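Local structure of ribose ABC transporter, substrate binding protein (Conexibacter woesei, 4KQ9) at residues 41-46 / 53-58; 117-122 / 193-198; 135-138 / 144-147; 151-156 / 166-171; 204-209 / 236-241. The protein probably binds a sugar, possibly ribose, as the extracytoplasmic substrate-binding component of an ABC transporter. The protein carries 1 engineered substitution. All coordinates share one frame; numbering follows the deposited sequence. Where two conformers were deposited one is given.

In the fold
The contacts sample two parallel sheets, as expected of a two-lobed periplasmic binding protein of the type I fold. Contact 1 comes first along the chain and lies at the edge strand 39-45 of the six-stranded sheet, its centre 29 to 38 Å from those of the others. Contacts 2, 3 and 4 cluster on the four-stranded sheet, with centres 5 to 10 Å apart; contacts 3 and 4 share helix 143-159 and are nested in the loop that contact 2 closes. Contact 5 follows, centred 13 Å from contact 2 and touching it through Y122 and L241. Contacts 2 to 5 thus belong to one lobe, contact 1 to the other; this family binds sugars between the two.

Contact 1 (41-46 / 53-58); sequences DISTSE and IDSIDN
S43 meets S55 hydroxyl to hydroxyl: S43 OG points out from strand 39-45 and donates a short hydrogen bond to S55 OG, 2.5 Å away, on the facing side of helix 49-61. Both hydroxyls lie anti to their own backbone N (chi1 152° for S43, 176° for S55), and this directs them toward each other between strand and helix. The link is doubled by a water, which donates to S43 O at 3.0 Å and lies 3.0 Å from S55 OG as a second hydrogen-bond partner. S55 OG therefore has two polar neighbours at the interface, one a side chain and one a solvent molecule that ties it back to the backbone of the same strand residue. Two residues further along, S45 also faces the helix but touches it without a polar bond, its CB lying 4.3 Å from S55 CB. Its hydroxyl turns instead to its own chain and donates to E46 O at 3.0 Å, at the point where the strand ends. With S43 cut back to an alanine, S55 OG would probably lose its hydroxyl partner and keep the water as its polar tie to this strand residue. Beyond the pair, the backbone of S43 bonds to Y12 and T14 of strand 9-15, so the small serines sit where the edge strand meets the helix that follows it. Strand 39-45, helix 49-61 and strand 66-69 form a beta-alpha-beta crossover passing strand 9-15, the Rossmann-like arrangement of a periplasmic binding protein lobe.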
# COMPACT_ATOMS: atom_id res chain seq x y z
N ASP A 41 -14.23 -9.21 -15.47
CA ASP A 41 -14.67 -9.83 -14.24
C ASP A 41 -13.67 -9.69 -13.13
O ASP A 41 -12.50 -9.76 -13.36
CB ASP A 41 -14.88 -11.32 -14.46
CG ASP A 41 -16.29 -11.64 -14.91
OD1 ASP A 41 -16.71 -11.15 -16.00
OD2 ASP A 41 -16.98 -12.35 -14.15
N ILE A 42 -14.17 -9.58 -11.90
CA ILE A 42 -13.35 -9.73 -10.71
C ILE A 42 -13.64 -11.03 -9.98
O ILE A 42 -14.78 -11.26 -9.53
CB ILE A 42 -13.65 -8.59 -9.75
CG1 ILE A 42 -13.23 -7.30 -10.40
CG2 ILE A 42 -12.94 -8.83 -8.43
CD1 ILE A 42 -13.58 -6.05 -9.64
N SER A 43 -12.61 -11.83 -9.76
CA SER A 43 -12.74 -13.01 -8.96
C SER A 43 -12.04 -12.85 -7.61
O SER A 43 -10.85 -12.58 -7.56
CB SER A 43 -12.14 -14.20 -9.72
OG SER A 43 -11.67 -15.18 -8.81
N THR A 44 -12.78 -13.05 -6.52
CA THR A 44 -12.26 -12.75 -5.19
C THR A 44 -12.21 -14.00 -4.40
O THR A 44 -13.23 -14.62 -4.16
CB THR A 44 -13.14 -11.77 -4.43
OG1 THR A 44 -13.40 -10.63 -5.25
CG2 THR A 44 -12.46 -11.32 -3.13
N SER A 45 -11.02 -14.37 -3.95
CA SER A 45 -10.88 -15.62 -3.30
C SER A 45 -10.91 -15.43 -1.78
O SER A 45 -10.97 -14.30 -1.25
CB SER A 45 -9.63 -16.31 -3.80
OG SER A 45 -8.51 -15.76 -3.16
N GLU A 46 -10.84 -16.55 -1.07
CA GLU A 46 -10.86 -16.55 0.37
C GLU A 46 -9.49 -16.08 0.71
O GLU A 46 -8.58 -16.15 -0.14
CB GLU A 46 -11.08 -17.97 0.94
CG GLU A 46 -12.52 -18.43 0.88
N ILE A 53 -4.72 -19.57 -5.73
CA ILE A 53 -4.15 -20.44 -6.76
C ILE A 53 -5.21 -21.17 -7.60
O ILE A 53 -5.11 -21.20 -8.83
CB ILE A 53 -3.18 -21.42 -6.15
CG1 ILE A 53 -1.97 -20.67 -5.67
CG2 ILE A 53 -2.77 -22.50 -7.15
CD1 ILE A 53 -1.01 -21.50 -4.86
N ASP A 54 -6.24 -21.73 -6.96
CA ASP A 54 -7.29 -22.41 -7.72
C ASP A 54 -8.02 -21.37 -8.53
O ASP A 54 -8.47 -21.63 -9.67
CB ASP A 54 -8.36 -23.09 -6.83
CG ASP A 54 -7.79 -24.13 -5.84
OD1 ASP A 54 -6.69 -24.70 -6.06
OD2 ASP A 54 -8.49 -24.37 -4.83
N SER A 55 -8.22 -20.20 -7.92
CA SER A 55 -9.04 -19.21 -8.61
C SER A 55 -8.31 -18.75 -9.90
O SER A 55 -8.92 -18.59 -10.96
CB SER A 55 -9.37 -18.06 -7.69
OG SER A 55 -10.08 -17.07 -8.39
N ILE A 56 -6.99 -18.61 -9.80
CA ILE A 56 -6.17 -18.13 -10.90
C ILE A 56 -6.10 -19.24 -11.96
O ILE A 56 -6.44 -19.00 -13.15
CB ILE A 56 -4.75 -17.80 -10.41
CG1 ILE A 56 -4.78 -16.45 -9.69
CG2 ILE A 56 -3.75 -17.78 -11.58
CD1 ILE A 56 -3.54 -16.14 -8.92
N ASP A 57 -5.65 -20.42 -11.50
CA ASP A 57 -5.61 -21.66 -12.34
C ASP A 57 -6.90 -21.79 -13.10
O ASP A 57 -6.92 -22.10 -14.27
CB ASP A 57 -5.40 -22.93 -11.48
CG ASP A 57 -3.94 -23.19 -11.09
OD1 ASP A 57 -3.02 -22.73 -11.80
OD2 ASP A 57 -3.70 -23.86 -10.05
N ASN A 58 -8.00 -21.50 -12.43
CA ASN A 58 -9.28 -21.61 -13.05
C ASN A 58 -9.55 -20.53 -14.08
O ASN A 58 -10.09 -20.81 -15.18
CB ASN A 58 -10.36 -21.58 -11.99
CG ASN A 58 -11.73 -21.50 -12.61
OD1 ASN A 58 -12.10 -22.33 -13.44
ND2 ASN A 58 -12.48 -20.46 -12.25
O HOH W 1 -8.93 -14.75 -6.91

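Contact 2 (117-122 / 193-198); sequences RLKATY and AIYYSG
Helix 112-126 packs here against strand 193-196, an inner strand of the four-stranded parallel sheet, and it does so through one buried lysine. K119 runs across Y195 at about a right angle: its CB approaches Y195 CE2 at 3.6 Å, and further out its CE lies over one face of the ring. K119 NZ stands 4.4 Å from the centroid of the Y195 ring, 31° off the ring normal, an off-centre cation-pi contact. A bend at chi3 (94°) turns the chain over the ring face and brings K119 NZ to Y196 O, to which it donates at 2.7 Å. That donor lies in the carbonyl plane. The bond is made at the last residue of the strand, just before the chain turns through S197 and G198 into helix 199-211; in this alpha/beta lobe the C-terminal ends of parallel strands lead into such turns, and the lysine of helix 112-126 bonds to the carbonyl at one of them. T224 OG1 is a further hydrogen-bond partner of K119 NZ, so the buried charge is shared between a backbone carbonyl and a hydroxyl, with the aromatic face beside it likely to add to its stabilisation. The aliphatic part of the lysine is bordered by V222, L241 and V243. Y195 itself is held from its far end, where Y195 OH bonds to Q148 NE2 of helix 143-159, and A152 of that helix touches the Y195 side chain.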
# COMPACT_ATOMS: atom_id res chain seq x y z
N ARG A 117 10.46 7.47 2.71
CA ARG A 117 11.15 8.77 2.64
C ARG A 117 10.22 9.92 2.92
O ARG A 117 10.62 10.92 3.54
CB ARG A 117 11.78 8.99 1.25
CG ARG A 117 13.03 8.16 1.00
CD ARG A 117 13.78 8.54 -0.29
NE ARG A 117 13.52 7.56 -1.32
CZ ARG A 117 12.57 7.69 -2.24
NH1 ARG A 117 12.40 6.73 -3.11
NH2 ARG A 117 11.81 8.78 -2.30
N LEU A 118 8.99 9.84 2.45
CA LEU A 118 8.05 10.91 2.75
C LEU A 118 7.77 11.05 4.27
O LEU A 118 7.72 12.19 4.85
CB LEU A 118 6.71 10.70 2.05
CG LEU A 118 6.71 10.71 0.50
CD1 LEU A 118 5.32 10.28 0.05
CD2 LEU A 118 7.08 12.10 -0.03
N LYS A 119 7.60 9.89 4.90
CA LYS A 119 7.33 9.84 6.33
C LYS A 119 8.52 10.34 7.19
O LYS A 119 8.32 11.14 8.12
CB LYS A 119 6.90 8.41 6.73
CG LYS A 119 5.47 8.11 6.25
CD LYS A 119 5.30 6.57 6.13
CE LYS A 119 4.72 5.93 7.35
NZ LYS A 119 4.54 4.43 7.37
N ALA A 120 9.67 9.85 6.86
CA ALA A 120 10.91 10.22 7.54
C ALA A 120 11.25 11.69 7.35
O ALA A 120 11.63 12.36 8.34
CB ALA A 120 12.02 9.31 7.15
N THR A 121 11.01 12.23 6.13
CA THR A 121 11.23 13.63 5.86
C THR A 121 10.27 14.56 6.58
O THR A 121 10.68 15.65 7.07
CB THR A 121 11.20 13.89 4.33
OG1 THR A 121 12.11 13.01 3.73
CG2 THR A 121 11.56 15.30 3.99
N TYR A 122 9.00 14.15 6.68
CA TYR A 122 8.05 14.88 7.41
C TYR A 122 8.57 15.09 8.85
O TYR A 122 8.45 16.21 9.41
CB TYR A 122 6.68 14.17 7.44
CG TYR A 122 5.64 14.95 8.13
CD1 TYR A 122 4.95 15.95 7.44
CD2 TYR A 122 5.37 14.75 9.47
CE1 TYR A 122 3.98 16.67 8.06
CE2 TYR A 122 4.41 15.49 10.13
CZ TYR A 122 3.72 16.45 9.39
OH TYR A 122 2.80 17.22 9.97
N ALA A 193 9.27 11.38 18.02
CA ALA A 193 8.40 10.89 16.98
C ALA A 193 8.43 9.36 16.98
O ALA A 193 9.42 8.75 17.34
CB ALA A 193 8.87 11.40 15.59
N ILE A 194 7.35 8.76 16.51
CA ILE A 194 7.29 7.31 16.31
C ILE A 194 6.72 7.02 14.92
O ILE A 194 5.64 7.53 14.52
CB ILE A 194 6.48 6.57 17.43
CG1 ILE A 194 7.02 6.99 18.80
CG2 ILE A 194 6.57 5.05 17.25
CD1 ILE A 194 6.26 6.44 20.00
N TYR A 195 7.52 6.30 14.13
CA TYR A 195 7.21 5.88 12.78
C TYR A 195 6.53 4.49 12.92
O TYR A 195 7.09 3.64 13.57
CB TYR A 195 8.54 5.70 12.06
CG TYR A 195 8.46 5.21 10.66
CD1 TYR A 195 8.18 3.88 10.35
CD2 TYR A 195 8.72 6.08 9.64
CE1 TYR A 195 8.13 3.48 9.01
CE2 TYR A 195 8.70 5.70 8.34
CZ TYR A 195 8.36 4.44 8.03
OH TYR A 195 8.31 4.19 6.66
N TYR A 196 5.36 4.27 12.31
CA TYR A 196 4.67 2.99 12.26
C TYR A 196 4.56 2.55 10.78
O TYR A 196 4.31 3.37 9.89
CB TYR A 196 3.25 3.13 12.86
CG TYR A 196 3.26 3.48 14.30
CD1 TYR A 196 3.44 4.80 14.74
CD2 TYR A 196 3.16 2.47 15.29
CE1 TYR A 196 3.48 5.09 16.09
CE2 TYR A 196 3.17 2.76 16.65
CZ TYR A 196 3.35 4.06 17.07
OH TYR A 196 3.41 4.43 18.35
N SER A 197 4.81 1.27 10.48
CA SER A 197 4.70 0.77 9.11
C SER A 197 3.32 1.07 8.55
O SER A 197 3.18 1.34 7.34
CB SER A 197 4.88 -0.77 9.09
OG SER A 197 6.22 -1.08 9.43
N GLY A 198 2.31 0.96 9.40
CA GLY A 198 0.91 1.16 8.98
C GLY A 198 0.05 1.79 9.99
O GLY A 198 0.40 1.85 11.22

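Contact 3 (135-138 / 144-147); sequences MVNG and FVEE
V145 fits against the backbone at N137 and G138 with both of its methyl groups. On this tight side, V145 CG1 lies 3.7 Å from N137 CB and 3.6 Å from G138 N, while V145 CG2 rests 4.0 Å from G138 CA. V145 CG1 stands anti to the backbone N (chi1 179°), the setting that puts CG1 against N137 CB and G138 N and CG2 against the CA and C atoms of G138. A side chain on G138 would crowd CG2, so the close fit uses its lack of one. The other side is looser, bridged by a single water that donates to N137 OD1 at 2.7 Å and to V145 O at 2.8 Å, spanning amide and helix where they do not touch. The opposite arm of that amide, N137 ND2, is bonded to V167 O. Loss of both methyls, as with an alanine here, is likely to open a gap against the G138 backbone and leave N137 CB without the CG1 methyl that packs on it. The contact joins the first strand and the helix of the beta-alpha-beta unit 132-136, 143-159 and 162-167, with S197 OG bonding G138 N from the turn after strand 193-196.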
# COMPACT_ATOMS: atom_id res chain seq x y z
N MSE A 135 10.96 3.44 15.72
CA MSE A 135 10.30 2.80 14.58
C MSE A 135 9.63 1.57 15.08
O MSE A 135 10.28 0.71 15.72
CB MSE A 135 11.36 2.51 13.49
CG MSE A 135 11.87 3.81 12.89
SE MSE A 135 13.19 3.37 11.44
CE MSE A 135 12.01 2.37 10.18
N VAL A 136 8.35 1.48 14.79
CA VAL A 136 7.54 0.29 15.07
C VAL A 136 7.13 -0.31 13.73
O VAL A 136 6.13 0.10 13.09
CB VAL A 136 6.33 0.61 15.97
CG1 VAL A 136 5.37 -0.61 16.16
CG2 VAL A 136 6.78 1.15 17.34
N ASN A 137 7.89 -1.30 13.33
CA ASN A 137 7.74 -1.92 12.03
C ASN A 137 6.76 -3.02 12.19
O ASN A 137 6.53 -3.45 13.30
CB ASN A 137 9.06 -2.44 11.49
CG ASN A 137 10.11 -1.36 11.27
OD1 ASN A 137 10.11 -0.65 10.23
ND2 ASN A 137 11.06 -1.27 12.19
N GLY A 138 6.08 -3.43 11.10
CA GLY A 138 5.14 -4.57 11.13
C GLY A 138 6.00 -5.86 10.98
O GLY A 138 7.11 -5.94 11.54
N PHE A 144 6.59 -4.68 2.17
CA PHE A 144 5.95 -3.38 2.51
C PHE A 144 6.68 -2.76 3.72
O PHE A 144 6.96 -1.58 3.70
CB PHE A 144 4.47 -3.56 2.76
CG PHE A 144 3.78 -2.36 3.42
CD1 PHE A 144 3.54 -1.19 2.71
CD2 PHE A 144 3.33 -2.43 4.75
CE1 PHE A 144 2.87 -0.10 3.31
CE2 PHE A 144 2.65 -1.34 5.34
CZ PHE A 144 2.42 -0.18 4.61
N VAL A 145 7.05 -3.62 4.68
CA VAL A 145 7.72 -3.23 5.93
C VAL A 145 9.16 -2.88 5.72
O VAL A 145 9.64 -1.76 6.08
CB VAL A 145 7.55 -4.36 6.99
CG1 VAL A 145 8.23 -4.05 8.31
CG2 VAL A 145 6.08 -4.57 7.27
N GLU A 146 9.89 -3.79 5.06
CA GLU A 146 11.32 -3.62 4.87
C GLU A 146 11.70 -2.54 3.92
O GLU A 146 12.62 -1.77 4.18
CB GLU A 146 11.95 -4.96 4.45
CG GLU A 146 11.71 -6.06 5.46
CD GLU A 146 12.37 -5.82 6.83
OE1 GLU A 146 13.03 -4.74 7.08
OE2 GLU A 146 12.22 -6.74 7.68
N GLU A 147 10.99 -2.41 2.81
CA GLU A 147 11.38 -1.40 1.85
C GLU A 147 11.12 -0.01 2.36
O GLU A 147 11.97 0.90 2.20
CB GLU A 147 10.63 -1.55 0.54
CG GLU A 147 10.98 -2.80 -0.23
CD GLU A 147 10.30 -2.84 -1.61
OE1 GLU A 147 9.77 -1.77 -2.06
OE2 GLU A 147 10.31 -3.93 -2.25
O HOH W 2 8.52 -0.26 8.14

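Contact 4 (151-156 / 166-171); sequences AAREVF and DVYTKA
The guanidinium of R153 and the carboxylate of D166 lie nearly coplanar, 24° apart, and meet edge to edge; a third flat group, the Y168 ring, has its plane turned 36° from the guanidinium and reaches it with its hydroxyl, at an edge near the plane. The setting is the second half of the beta-alpha-beta unit 132-136, 143-159 and 162-167: R153 comes from the helix, D166 from an edge strand of the four-stranded sheet, and Y168 from two residues further along the chain. R153 grips the acid side-on with two nitrogens, one for each oxygen. R153 NE donates to D166 OD2 at 2.7 Å and R153 NH2 to D166 OD1 at 3.0 Å, the latter almost straight with an angle of 169°. Both oxygens use their syn lone pairs, the sides that face each other, so this salt bridge is bidentate and fixes the rotation of both groups. A weak further bond runs from R153 NH2 to D166 OD2 at 3.2 Å. The arginine gets that far because its chain is extended from CG to NE, with D166 CG anti to its backbone N to meet it. R153 NH1 pairs with E150 OE2 within the helix, so two acids share the cation and probably stabilise its charge. N137 ND2 adds a weak hydrogen bond to D166 OD1, and E146 OE1 is bonded to Y168 OH. That hydroxyl also accepts from R153 NH2, Y168 OH lying 3.2 Å away and tilted out of the guanidinium plane.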
# COMPACT_ATOMS: atom_id res chain seq x y z
N ALA A 151 14.19 2.79 3.48
CA ALA A 151 14.17 4.13 2.96
C ALA A 151 14.15 5.17 4.12
O ALA A 151 14.76 6.25 4.00
CB ALA A 151 12.96 4.32 2.04
N ALA A 152 13.43 4.86 5.21
CA ALA A 152 13.27 5.81 6.28
C ALA A 152 14.57 5.94 7.09
O ALA A 152 14.94 7.05 7.47
CB ALA A 152 12.10 5.43 7.21
N ARG A 153 15.23 4.84 7.33
CA ARG A 153 16.50 4.90 8.04
C ARG A 153 17.53 5.78 7.29
O ARG A 153 18.32 6.54 7.94
CB ARG A 153 17.06 3.50 8.21
CG ARG A 153 16.25 2.62 9.12
CD ARG A 153 16.81 1.24 9.21
NE ARG A 153 15.88 0.41 9.98
CZ ARG A 153 15.16 -0.58 9.46
NH1 ARG A 153 15.27 -0.90 8.14
NH2 ARG A 153 14.33 -1.24 10.25
N GLU A 154 17.53 5.68 5.95
CA GLU A 154 18.45 6.50 5.17
C GLU A 154 18.16 8.00 5.34
O GLU A 154 19.11 8.81 5.43
CB GLU A 154 18.37 6.15 3.67
CG GLU A 154 19.04 4.83 3.30
CD GLU A 154 18.69 4.38 1.87
OE1 GLU A 154 18.25 5.22 1.06
OE2 GLU A 154 18.86 3.17 1.55
N VAL A 155 16.89 8.39 5.38
CA VAL A 155 16.54 9.77 5.60
C VAL A 155 17.01 10.17 7.00
O VAL A 155 17.62 11.21 7.12
CB VAL A 155 15.06 10.08 5.40
CG1 VAL A 155 14.70 11.47 5.85
CG2 VAL A 155 14.68 9.91 3.94
N PHE A 156 16.76 9.34 8.04
CA PHE A 156 17.09 9.77 9.39
C PHE A 156 18.63 9.98 9.52
O PHE A 156 19.10 10.95 10.15
CB PHE A 156 16.54 8.76 10.45
CG PHE A 156 15.00 8.73 10.53
CD1 PHE A 156 14.27 9.90 10.53
CD2 PHE A 156 14.34 7.53 10.59
CE1 PHE A 156 12.88 9.89 10.62
CE2 PHE A 156 12.95 7.49 10.69
CZ PHE A 156 12.23 8.65 10.70
N ASP A 166 14.02 0.46 17.24
CA ASP A 166 13.73 0.11 15.88
C ASP A 166 13.34 -1.32 16.00
O ASP A 166 14.24 -2.15 15.89
CB ASP A 166 15.02 0.26 15.02
CG ASP A 166 14.81 -0.10 13.52
OD1 ASP A 166 13.73 -0.62 13.16
OD2 ASP A 166 15.71 0.21 12.70
N VAL A 167 12.03 -1.59 16.19
CA VAL A 167 11.46 -2.87 16.51
C VAL A 167 10.47 -3.41 15.45
O VAL A 167 9.91 -2.65 14.66
CB VAL A 167 10.73 -2.89 17.84
CG1 VAL A 167 11.66 -2.44 19.00
CG2 VAL A 167 9.47 -2.06 17.79
N TYR A 168 10.36 -4.74 15.40
CA TYR A 168 9.51 -5.44 14.41
C TYR A 168 8.45 -6.03 15.26
O TYR A 168 8.69 -6.21 16.43
CB TYR A 168 10.28 -6.47 13.62
CG TYR A 168 11.13 -5.88 12.59
CD1 TYR A 168 12.43 -5.43 12.89
CD2 TYR A 168 10.67 -5.74 11.31
CE1 TYR A 168 13.21 -4.85 11.91
CE2 TYR A 168 11.46 -5.21 10.33
CZ TYR A 168 12.73 -4.78 10.63
OH TYR A 168 13.47 -4.22 9.66
N THR A 169 7.23 -6.19 14.76
CA THR A 169 6.09 -6.65 15.54
C THR A 169 5.50 -7.88 14.79
O THR A 169 5.94 -8.18 13.68
CB THR A 169 4.95 -5.57 15.66
OG1 THR A 169 4.65 -5.01 14.37
CG2 THR A 169 5.31 -4.40 16.58
N LYS A 170 4.46 -8.50 15.34
CA LYS A 170 3.93 -9.75 14.76
C LYS A 170 3.23 -9.42 13.47
O LYS A 170 3.39 -10.10 12.45
CB LYS A 170 2.92 -10.43 15.73
N ALA A 171 2.45 -8.35 13.53
CA ALA A 171 1.74 -7.83 12.38
C ALA A 171 1.36 -6.38 12.62
O ALA A 171 1.44 -5.85 13.75
CB ALA A 171 0.48 -8.69 12.12

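Contact 5 (204-209 / 236-241); sequences GGIRAI and AGTMAL
This is a small apolar contact near the surface, in which helix 199-211 meets the connection running from helix 228-236 to strand 241-244. I206 carries the helix side with three of its atoms. I206 CD1 lies 3.0 Å from T238 O, a close and perhaps strained approach. I206 CG2 faces T238 CB at 4.0 Å, and I206 CG1 lies 3.8 Å from M239 CG, the selenomethionine chain being crossed at about a right angle. A bent chi2 (-51°) swings CD1 away from an extended chain, and this puts the methyl on the side of the T238 carbonyl. The connection gets its shape from helix 228-236, which ends in a Schellman motif: G237 has a positive phi (88°), a setting at which a side chain would jam against the carbonyl oxygen of A236. T238 follows directly, and T238 OG1 bonds back to A233 O in the last turn of the helix, while T238 CB faces I206. The backbone of M239 also bonds to A233, and its side chain touches A230, A233 and V234, so M239 packs back on the helix that precedes it. V221 of strand 220-222, the other edge strand of the four-stranded sheet from 162-167, touches the side chains of I206, I209 and M239, and the backbone of A240 bonds to the same V221.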
# COMPACT_ATOMS: atom_id res chain seq x y z
N GLY A 204 -3.01 2.05 17.61
CA GLY A 204 -2.61 1.46 18.89
C GLY A 204 -1.58 2.25 19.65
O GLY A 204 -1.70 2.48 20.87
N GLY A 205 -0.57 2.76 18.94
CA GLY A 205 0.36 3.67 19.57
C GLY A 205 -0.20 4.89 20.23
O GLY A 205 0.25 5.30 21.29
N ILE A 206 -1.19 5.51 19.58
CA ILE A 206 -1.84 6.68 20.11
C ILE A 206 -2.49 6.40 21.45
O ILE A 206 -2.45 7.23 22.31
CB ILE A 206 -2.86 7.11 19.01
CG1 ILE A 206 -2.10 7.65 17.80
CG2 ILE A 206 -3.94 8.07 19.45
CD1 ILE A 206 -1.11 8.64 18.09
N ARG A 207 -3.04 5.21 21.61
CA ARG A 207 -3.70 4.82 22.90
C ARG A 207 -2.66 4.64 23.99
O ARG A 207 -2.89 5.04 25.10
CB ARG A 207 -4.48 3.54 22.72
CG ARG A 207 -5.53 3.63 21.63
CD ARG A 207 -6.74 2.78 21.92
NE ARG A 207 -6.45 1.35 22.10
CZ ARG A 207 -6.57 0.40 21.16
NH1 ARG A 207 -6.95 0.68 19.91
NH2 ARG A 207 -6.28 -0.86 21.48
N ALA A 208 -1.51 4.10 23.63
CA ALA A 208 -0.38 3.98 24.55
C ALA A 208 0.14 5.28 25.01
O ALA A 208 0.44 5.46 26.19
CB ALA A 208 0.76 3.20 23.90
N ILE A 209 0.25 6.24 24.10
CA ILE A 209 0.71 7.56 24.47
C ILE A 209 -0.26 8.27 25.46
O ILE A 209 0.16 8.94 26.43
CB ILE A 209 0.96 8.41 23.19
CG1 ILE A 209 2.22 7.88 22.46
CG2 ILE A 209 1.16 9.85 23.53
CD1 ILE A 209 2.32 8.28 20.99
N ALA A 236 -7.89 15.29 14.29
CA ALA A 236 -7.79 15.64 15.73
C ALA A 236 -6.41 16.08 16.23
O ALA A 236 -6.29 16.64 17.30
CB ALA A 236 -8.26 14.50 16.59
N GLY A 237 -5.35 15.85 15.48
CA GLY A 237 -4.00 16.22 15.99
C GLY A 237 -3.33 15.12 16.84
O GLY A 237 -2.24 15.33 17.43
N THR A 238 -3.93 13.94 16.96
CA THR A 238 -3.30 12.89 17.76
C THR A 238 -2.31 12.11 16.87
O THR A 238 -1.36 11.55 17.40
CB THR A 238 -4.28 11.91 18.34
OG1 THR A 238 -5.15 11.44 17.31
CG2 THR A 238 -5.17 12.53 19.48
N MSE A 239 -2.53 12.10 15.54
CA MSE A 239 -1.54 11.58 14.56
C MSE A 239 -1.08 12.74 13.73
O MSE A 239 -1.89 13.66 13.49
CB MSE A 239 -2.18 10.58 13.63
CG MSE A 239 -2.28 9.22 14.31
SE MSE A 239 -2.86 7.84 13.02
CE MSE A 239 -1.96 8.42 11.49
N ALA A 240 0.17 12.75 13.29
CA ALA A 240 0.70 13.87 12.48
C ALA A 240 0.52 13.67 10.98
O ALA A 240 0.31 14.65 10.27
CB ALA A 240 2.17 14.12 12.77
N LEU A 241 0.74 12.45 10.49
CA LEU A 241 0.76 12.20 9.03
C LEU A 241 0.30 10.79 8.75
O LEU A 241 0.68 9.83 9.47
CB LEU A 241 2.17 12.33 8.50
CG LEU A 241 2.51 12.08 7.01
CD1 LEU A 241 2.16 13.34 6.29
CD2 LEU A 241 4.01 11.86 6.73